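PDB 4V2X: endo-beta-1,4-glucanase (cellulase B) from Bacillus halodurans, which hydrolyses beta-glucans, probably including xyloglucan and beta-1,3-1,4-glucans, using a family 5 catalytic module joined to Ig-like and CBM46 modules. Local coordinates for residues Phe75-Gly79 / His151-Leu156; Val110-Arg115 / Phe128-Val132; Glu193-Glu197 / Thr270-Tyr274. All blocks are in the same frame, centred on the assembly; numbering follows the deposited sequence.

Contact 1. Residues Phe75-Gly79 / His151-Leu156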
# COMPACT_ATOMS: atom_id res chain seq x y z
N PHE A 75 29.41 3.02 16.60
CA PHE A 75 28.62 4.26 16.50
C PHE A 75 27.13 4.01 16.73
O PHE A 75 26.39 4.94 17.04
CB PHE A 75 28.87 4.97 15.17
CG PHE A 75 30.28 5.46 15.02
CD1 PHE A 75 30.75 6.52 15.78
CD2 PHE A 75 31.15 4.85 14.12
CE1 PHE A 75 32.05 6.97 15.64
CE2 PHE A 75 32.44 5.29 13.98
CZ PHE A 75 32.90 6.35 14.74
N ASP A 76 26.71 2.76 16.57
CA ASP A 76 25.35 2.34 16.89
C ASP A 76 25.08 2.20 18.38
O ASP A 76 23.92 2.14 18.78
CB ASP A 76 24.99 1.04 16.15
CG ASP A 76 26.08 -0.02 16.25
OD1 ASP A 76 27.28 0.31 16.08
OD2 ASP A 76 25.71 -1.19 16.47
N ALA A 77 26.13 2.14 19.21
CA ALA A 77 25.93 1.98 20.65
C ALA A 77 25.07 3.09 21.23
O ALA A 77 25.20 4.26 20.87
CB ALA A 77 27.27 1.91 21.37
N VAL A 78 24.16 2.71 22.13
CA VAL A 78 23.28 3.66 22.79
C VAL A 78 24.00 4.15 24.03
O VAL A 78 24.19 3.42 25.00
CB VAL A 78 21.91 3.03 23.12
CG1 VAL A 78 20.97 4.07 23.70
CG2 VAL A 78 21.30 2.42 21.86
N GLY A 79 24.43 5.40 23.97
CA GLY A 79 25.28 5.97 25.01
C GLY A 79 25.81 7.31 24.56
O GLY A 79 25.45 7.81 23.49
N HIS A 151 20.38 3.91 12.90
CA HIS A 151 20.37 2.53 13.39
C HIS A 151 19.35 2.31 14.51
O HIS A 151 18.18 2.11 14.21
CB HIS A 151 21.78 2.10 13.78
CG HIS A 151 21.95 0.62 13.82
ND1 HIS A 151 22.10 -0.14 12.68
CD2 HIS A 151 22.01 -0.25 14.86
CE1 HIS A 151 22.26 -1.41 13.02
NE2 HIS A 151 22.19 -1.50 14.33
N HIS A 152 19.76 2.38 15.77
CA HIS A 152 18.84 2.10 16.87
C HIS A 152 17.83 3.22 17.12
O HIS A 152 16.91 3.05 17.90
CB HIS A 152 19.58 1.71 18.14
CG HIS A 152 20.24 0.37 18.04
ND1 HIS A 152 21.51 0.11 18.50
CD2 HIS A 152 19.80 -0.78 17.49
CE1 HIS A 152 21.81 -1.15 18.27
NE2 HIS A 152 20.79 -1.71 17.64
N ASP A 153 17.99 4.34 16.40
CA ASP A 153 16.89 5.29 16.23
C ASP A 153 15.59 4.58 15.86
O ASP A 153 14.51 5.03 16.22
CB ASP A 153 17.27 6.29 15.15
CG ASP A 153 18.52 7.05 15.50
OD1 ASP A 153 18.42 8.00 16.31
OD2 ASP A 153 19.60 6.65 15.00
N SER A 154 15.69 3.45 15.16
CA SER A 154 14.50 2.66 14.79
C SER A 154 13.57 2.41 15.98
O SER A 154 12.37 2.69 15.90
CB SER A 154 14.91 1.34 14.15
OG SER A 154 15.56 0.48 15.08
N TRP A 155 14.12 1.89 17.09
CA TRP A 155 13.31 1.55 18.28
C TRP A 155 13.42 2.56 19.41
O TRP A 155 12.66 2.47 20.38
CB TRP A 155 13.63 0.14 18.80
CG TRP A 155 15.05 -0.06 19.20
CD1 TRP A 155 16.05 -0.55 18.42
CD2 TRP A 155 15.64 0.22 20.47
NE1 TRP A 155 17.22 -0.60 19.12
CE2 TRP A 155 17.00 -0.12 20.38
CE3 TRP A 155 15.15 0.74 21.68
CZ2 TRP A 155 17.89 0.03 21.45
CZ3 TRP A 155 16.03 0.89 22.74
CH2 TRP A 155 17.38 0.53 22.62
N LEU A 156 14.34 3.51 19.30
CA LEU A 156 14.40 4.59 20.26
C LEU A 156 13.29 5.63 20.02
O LEU A 156 12.78 6.20 20.97
CB LEU A 156 15.77 5.26 20.25
CG LEU A 156 16.90 4.40 20.82
CD1 LEU A 156 18.26 4.94 20.42
CD2 LEU A 156 16.79 4.29 22.34
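Asp76 has CG between its backbone N and carbonyl carbon (chi1 46°), which turns the carboxylate alongside the His151 ring, while His152 has CG opposite its carbonyl carbon (chi1 -70°), which swings ND1 toward the backbone of Asp76. His152 ND1 donates to Asp76 O at 3.2 Å, with an N-H...O angle of 147°. The nitrogen sits above the carbonyl plane, and the oxygen is tilted from the ring plane. Thr111 OG1 is a second partner of the same oxygen. The backbone places Asp76 CB 3.5 Å from His151 CD2, and the carboxylate stands nearly perpendicular to the His151 ring. That carboxylate is taken up by the backbone N atoms of Thr74 and Asn73. The two histidines also meet: His151 CD2 lies 3.3 Å above the centre of the His152 ring. Farther along, Val78 CG2 rests 4.1 Å from His152 ND1 and 4.2 Å from both Trp155 CZ2 and Leu156 CD1. With an alanine here, the ring of His152 is gone: Asp76 O would probably lose that donor, and a gap would open between Val78 and His151. Residues 75-79 follow strand 68-70 and residues 151-156 follow strand 145-149, leading into helix 153-158. Between them comes the loop after strand 105-108, while Phe75 turns to helix 126-141.

Contact 2. Residues Val110-Arg115 / Phe128-Val132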
# COMPACT_ATOMS: atom_id res chain seq x y z
N VAL A 110 24.97 3.76 12.63
CA VAL A 110 25.07 4.90 13.54
C VAL A 110 23.73 5.15 14.20
O VAL A 110 22.70 5.26 13.53
CB VAL A 110 25.50 6.19 12.81
CG1 VAL A 110 25.68 7.33 13.81
CG2 VAL A 110 26.78 5.96 12.01
N THR A 111 23.76 5.25 15.53
CA THR A 111 22.60 5.68 16.28
C THR A 111 22.80 7.16 16.58
O THR A 111 23.79 7.55 17.19
CB THR A 111 22.46 4.88 17.57
OG1 THR A 111 22.19 3.51 17.23
CG2 THR A 111 21.32 5.42 18.42
N TRP A 112 21.86 7.99 16.12
CA TRP A 112 22.00 9.44 16.23
C TRP A 112 21.37 9.99 17.50
O TRP A 112 21.87 10.96 18.06
CB TRP A 112 21.44 10.11 14.97
CG TRP A 112 22.13 9.60 13.75
CD1 TRP A 112 21.71 8.59 12.93
CD2 TRP A 112 23.39 10.04 13.23
NE1 TRP A 112 22.63 8.38 11.93
CE2 TRP A 112 23.66 9.26 12.08
CE3 TRP A 112 24.32 11.01 13.63
CZ2 TRP A 112 24.82 9.43 11.33
CZ3 TRP A 112 25.46 11.17 12.88
CH2 TRP A 112 25.71 10.39 11.74
N GLU A 113 20.30 9.36 17.97
CA GLU A 113 19.75 9.66 19.30
C GLU A 113 20.89 9.70 20.33
O GLU A 113 21.78 8.85 20.31
CB GLU A 113 18.71 8.61 19.69
CG GLU A 113 17.91 8.96 20.94
CD GLU A 113 16.69 9.83 20.66
OE1 GLU A 113 16.68 10.61 19.70
OE2 GLU A 113 15.71 9.72 21.43
N ASN A 114 20.84 10.70 21.22
CA ASN A 114 21.89 10.98 22.24
C ASN A 114 23.07 11.79 21.71
O ASN A 114 23.92 12.20 22.49
CB ASN A 114 22.44 9.71 22.93
CG ASN A 114 21.36 8.89 23.60
OD1 ASN A 114 21.28 7.67 23.42
ND2 ASN A 114 20.52 9.54 24.39
N ARG A 115 23.13 12.02 20.40
CA ARG A 115 24.16 12.87 19.80
C ARG A 115 23.54 13.95 18.92
O ARG A 115 24.16 14.43 17.97
CB ARG A 115 25.15 12.02 18.99
CG ARG A 115 25.86 10.96 19.81
CD ARG A 115 25.27 9.58 19.61
NE ARG A 115 25.95 8.60 20.45
CZ ARG A 115 26.11 7.30 20.16
NH1 ARG A 115 25.65 6.78 19.03
NH2 ARG A 115 26.76 6.52 21.02
N PHE A 128 30.65 14.44 17.17
CA PHE A 128 30.26 13.07 16.88
C PHE A 128 30.27 12.83 15.38
O PHE A 128 30.88 11.88 14.91
CB PHE A 128 28.89 12.79 17.46
CG PHE A 128 28.43 11.38 17.24
CD1 PHE A 128 28.99 10.34 17.97
CD2 PHE A 128 27.43 11.09 16.32
CE1 PHE A 128 28.57 9.03 17.77
CE2 PHE A 128 27.00 9.79 16.12
CZ PHE A 128 27.57 8.76 16.85
N LEU A 129 29.62 13.71 14.62
CA LEU A 129 29.62 13.60 13.17
C LEU A 129 31.03 13.57 12.57
O LEU A 129 31.30 12.78 11.67
CB LEU A 129 28.79 14.73 12.54
CG LEU A 129 28.59 14.69 11.02
CD1 LEU A 129 28.02 13.35 10.57
CD2 LEU A 129 27.68 15.83 10.58
N ASN A 130 31.94 14.40 13.07
CA ASN A 130 33.31 14.37 12.56
C ASN A 130 34.02 13.04 12.84
O ASN A 130 34.82 12.58 12.03
CB ASN A 130 34.13 15.55 13.10
CG ASN A 130 33.87 16.84 12.33
OD1 ASN A 130 33.59 16.80 11.13
ND2 ASN A 130 33.97 17.98 13.00
N ARG A 131 33.72 12.41 13.98
CA ARG A 131 34.31 11.11 14.28
C ARG A 131 33.77 10.03 13.33
O ARG A 131 34.54 9.22 12.82
CB ARG A 131 34.05 10.72 15.74
CG ARG A 131 34.74 11.64 16.73
CD ARG A 131 35.09 10.91 18.01
NE ARG A 131 33.90 10.38 18.68
CZ ARG A 131 33.03 11.11 19.38
NH1 ARG A 131 33.19 12.42 19.50
NH2 ARG A 131 31.99 10.53 19.95
N VAL A 132 32.46 10.06 13.07
CA VAL A 132 31.86 9.15 12.09
C VAL A 132 32.49 9.40 10.72
O VAL A 132 32.92 8.48 10.03
CB VAL A 132 30.33 9.34 12.01
CG1 VAL A 132 29.75 8.52 10.86
CG2 VAL A 132 29.67 8.95 13.33
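Phe128, Trp112 and Arg115 carry this contact, where the loop after strand 105-108 of the (beta/alpha)8 barrel packs on the next helix, 126-141. Phe128 on the helix has the most surface buried. It presents a ring edge to the face of Trp112 in an offset edge-to-face pair. The centroid of the Trp112 six-membered ring is 5.7 Å from that of Phe128, and the planes are 90° apart. The indole is itself held by Trp112 NE1, which bonds to Asn149 O, and it meets Leu129 CD1 through Trp112 CH2 at 3.9 Å. Val110 CG1 also reaches the Phe128 edge, 3.6 Å from CE2. Arg115 covers one face of Phe128, and Val132 CG2 lies on the other. The arginine chain bends at chi2 (102°) and runs across the ring. A CH-pi contact puts Arg115 CG 3.6 Å from the Phe128 centroid, almost on the ring normal. The guanidinium follows over the rim, 26° from parallel with the ring. A type II turn from Trp112 to Arg115 brings the arginine back toward Thr111. There Arg115 NH1 donates to Thr111 O at 2.7 Å, close to the guanidinium plane.

Contact 3. Residues Glu193-Glu197 / Thr270-Tyr274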
# COMPACT_ATOMS: atom_id res chain seq x y z
N GLU A 193 21.59 4.15 3.85
CA GLU A 193 20.51 3.21 4.20
C GLU A 193 19.52 3.93 5.12
O GLU A 193 19.90 4.47 6.15
CB GLU A 193 21.12 2.00 4.91
CG GLU A 193 20.13 0.98 5.46
CD GLU A 193 20.80 -0.04 6.36
OE1 GLU A 193 21.91 0.23 6.87
OE2 GLU A 193 20.22 -1.12 6.57
N SER A 194 18.24 3.92 4.74
CA SER A 194 17.23 4.79 5.35
C SER A 194 17.05 4.60 6.85
O SER A 194 17.02 5.58 7.60
CB SER A 194 15.89 4.56 4.65
OG SER A 194 15.49 3.21 4.76
N VAL A 195 16.91 3.35 7.29
CA VAL A 195 16.67 3.03 8.70
C VAL A 195 16.94 1.55 8.94
O VAL A 195 16.58 0.71 8.11
CB VAL A 195 15.23 3.39 9.13
CG1 VAL A 195 14.19 2.74 8.24
CG2 VAL A 195 14.97 3.00 10.59
N ASN A 196 17.57 1.23 10.06
CA ASN A 196 17.82 -0.17 10.42
C ASN A 196 16.57 -0.88 10.96
O ASN A 196 15.90 -0.37 11.84
CB ASN A 196 18.89 -0.24 11.49
CG ASN A 196 19.32 -1.66 11.78
OD1 ASN A 196 19.80 -2.35 10.89
ND2 ASN A 196 19.16 -2.10 13.02
N GLU A 197 16.28 -2.07 10.43
CA GLU A 197 15.27 -2.96 11.01
C GLU A 197 13.99 -2.23 11.45
O GLU A 197 13.58 -2.30 12.62
CB GLU A 197 15.89 -3.74 12.19
CG GLU A 197 17.06 -4.60 11.75
CD GLU A 197 17.68 -5.48 12.82
OE1 GLU A 197 17.44 -5.27 14.03
OE2 GLU A 197 18.44 -6.40 12.44
N THR A 270 17.53 -4.29 1.03
CA THR A 270 18.26 -4.94 2.11
C THR A 270 17.36 -5.75 3.05
O THR A 270 16.22 -5.37 3.34
CB THR A 270 19.16 -3.93 2.89
OG1 THR A 270 20.12 -4.66 3.66
CG2 THR A 270 18.36 -3.03 3.81
N VAL A 271 17.90 -6.89 3.47
CA VAL A 271 17.31 -7.75 4.47
C VAL A 271 18.44 -8.20 5.39
O VAL A 271 19.61 -8.03 5.06
CB VAL A 271 16.60 -8.99 3.85
CG1 VAL A 271 15.43 -8.55 2.98
CG2 VAL A 271 17.57 -9.86 3.07
N HIS A 272 18.08 -8.73 6.56
CA HIS A 272 19.05 -9.30 7.50
C HIS A 272 18.69 -10.76 7.74
O HIS A 272 17.56 -11.18 7.47
CB HIS A 272 19.01 -8.57 8.83
CG HIS A 272 19.43 -7.14 8.74
ND1 HIS A 272 19.35 -6.28 9.82
CD2 HIS A 272 19.97 -6.42 7.73
CE1 HIS A 272 19.80 -5.09 9.46
NE2 HIS A 272 20.18 -5.15 8.20
N TYR A 273 19.64 -11.53 8.26
CA TYR A 273 19.38 -12.95 8.49
C TYR A 273 20.26 -13.53 9.59
O TYR A 273 21.49 -13.41 9.54
CB TYR A 273 19.57 -13.77 7.20
CG TYR A 273 19.02 -15.17 7.33
CD1 TYR A 273 17.65 -15.40 7.36
CD2 TYR A 273 19.87 -16.26 7.48
CE1 TYR A 273 17.14 -16.68 7.51
CE2 TYR A 273 19.37 -17.54 7.63
CZ TYR A 273 18.00 -17.74 7.64
OH TYR A 273 17.51 -19.01 7.81
N TYR A 274 19.62 -14.14 10.58
CA TYR A 274 20.31 -14.65 11.75
C TYR A 274 20.04 -16.15 12.02
O TYR A 274 20.36 -16.66 13.10
CB TYR A 274 19.99 -13.78 12.96
CG TYR A 274 20.76 -12.48 12.93
CD1 TYR A 274 22.05 -12.41 13.43
CD2 TYR A 274 20.21 -11.33 12.38
CE1 TYR A 274 22.78 -11.23 13.39
CE2 TYR A 274 20.92 -10.14 12.35
CZ TYR A 274 22.20 -10.10 12.86
OH TYR A 274 22.94 -8.94 12.85
O HOH W 1 21.04 -3.55 6.12
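His272 ND1 donates to Glu197 OE2 at 2.8 Å, with an N-H...O angle of 162°. The oxygen lies in the plane of the imidazole and uses its anti lone pair. Glu197 gets there with an extended chain, CG placed opposite its carbonyl carbon (chi1 -61°). Asn196 OD1 also lies at the ring edge, 3.1 Å from His272 CE1. On the other nitrogen a water sits in the ring plane, 2.8 Å from His272 NE2. The same water donates to Glu193 OE2 at 2.6 Å and to Thr270 OG1 at 2.9 Å. The ring is thus held at both nitrogens, which should fix its rotation. Beside the water, Glu193 OE2 touches Thr270 CG2 at 3.8 Å. The residues sit at and just inside the C-terminal end of the strands of a (beta/alpha)8 barrel. Strand 190-193 ends at Glu193, and the loop after it brings the Asn-Glu pair to the sixth strand, 267-273. In family 5 glycoside hydrolases an Asn-Glu pair after the fourth strand belongs to the active site, so this is probably the catalytic centre. A cacodylate ion bound about 3 Å from the Glu197 side chain fits a pocket there. Farther out, Arg107 grips two of the side chains: NE forms a salt bridge with Glu193 OE1, and NH2 bonds to Asn196 OD1. Asn149 ND2 also bonds to Glu193 OE1. Thr270 OG1 has a second partner in Val316 O. Glu319 OE1 approaches Glu197 OE2 and is hydrogen-bonded to Tyr274 OH.

All three contacts lie in the family 5 barrel, among the loops after the strands, with a helix in contacts 1 and 2 and strand 267-273 in contact 3. Contact 3 is buried and polar, built on a histidine, carboxylates and a water. Contact 2 is also buried but mostly apolar and aromatic, and joins a loop to the outer helix. Contact 1 is only partly buried. It mixes one hydrogen bond with apolar packing, and Trp155 is exposed. Residues 110-115 of contact 2 lie beside both segments of contact 1; there His151 N meets Val110 O. Contact 1 also touches contact 3, where His151 and Ser154 pack against Asn196. Contacts 2 and 3 do not touch; their nearest atoms are about 7 Å apart.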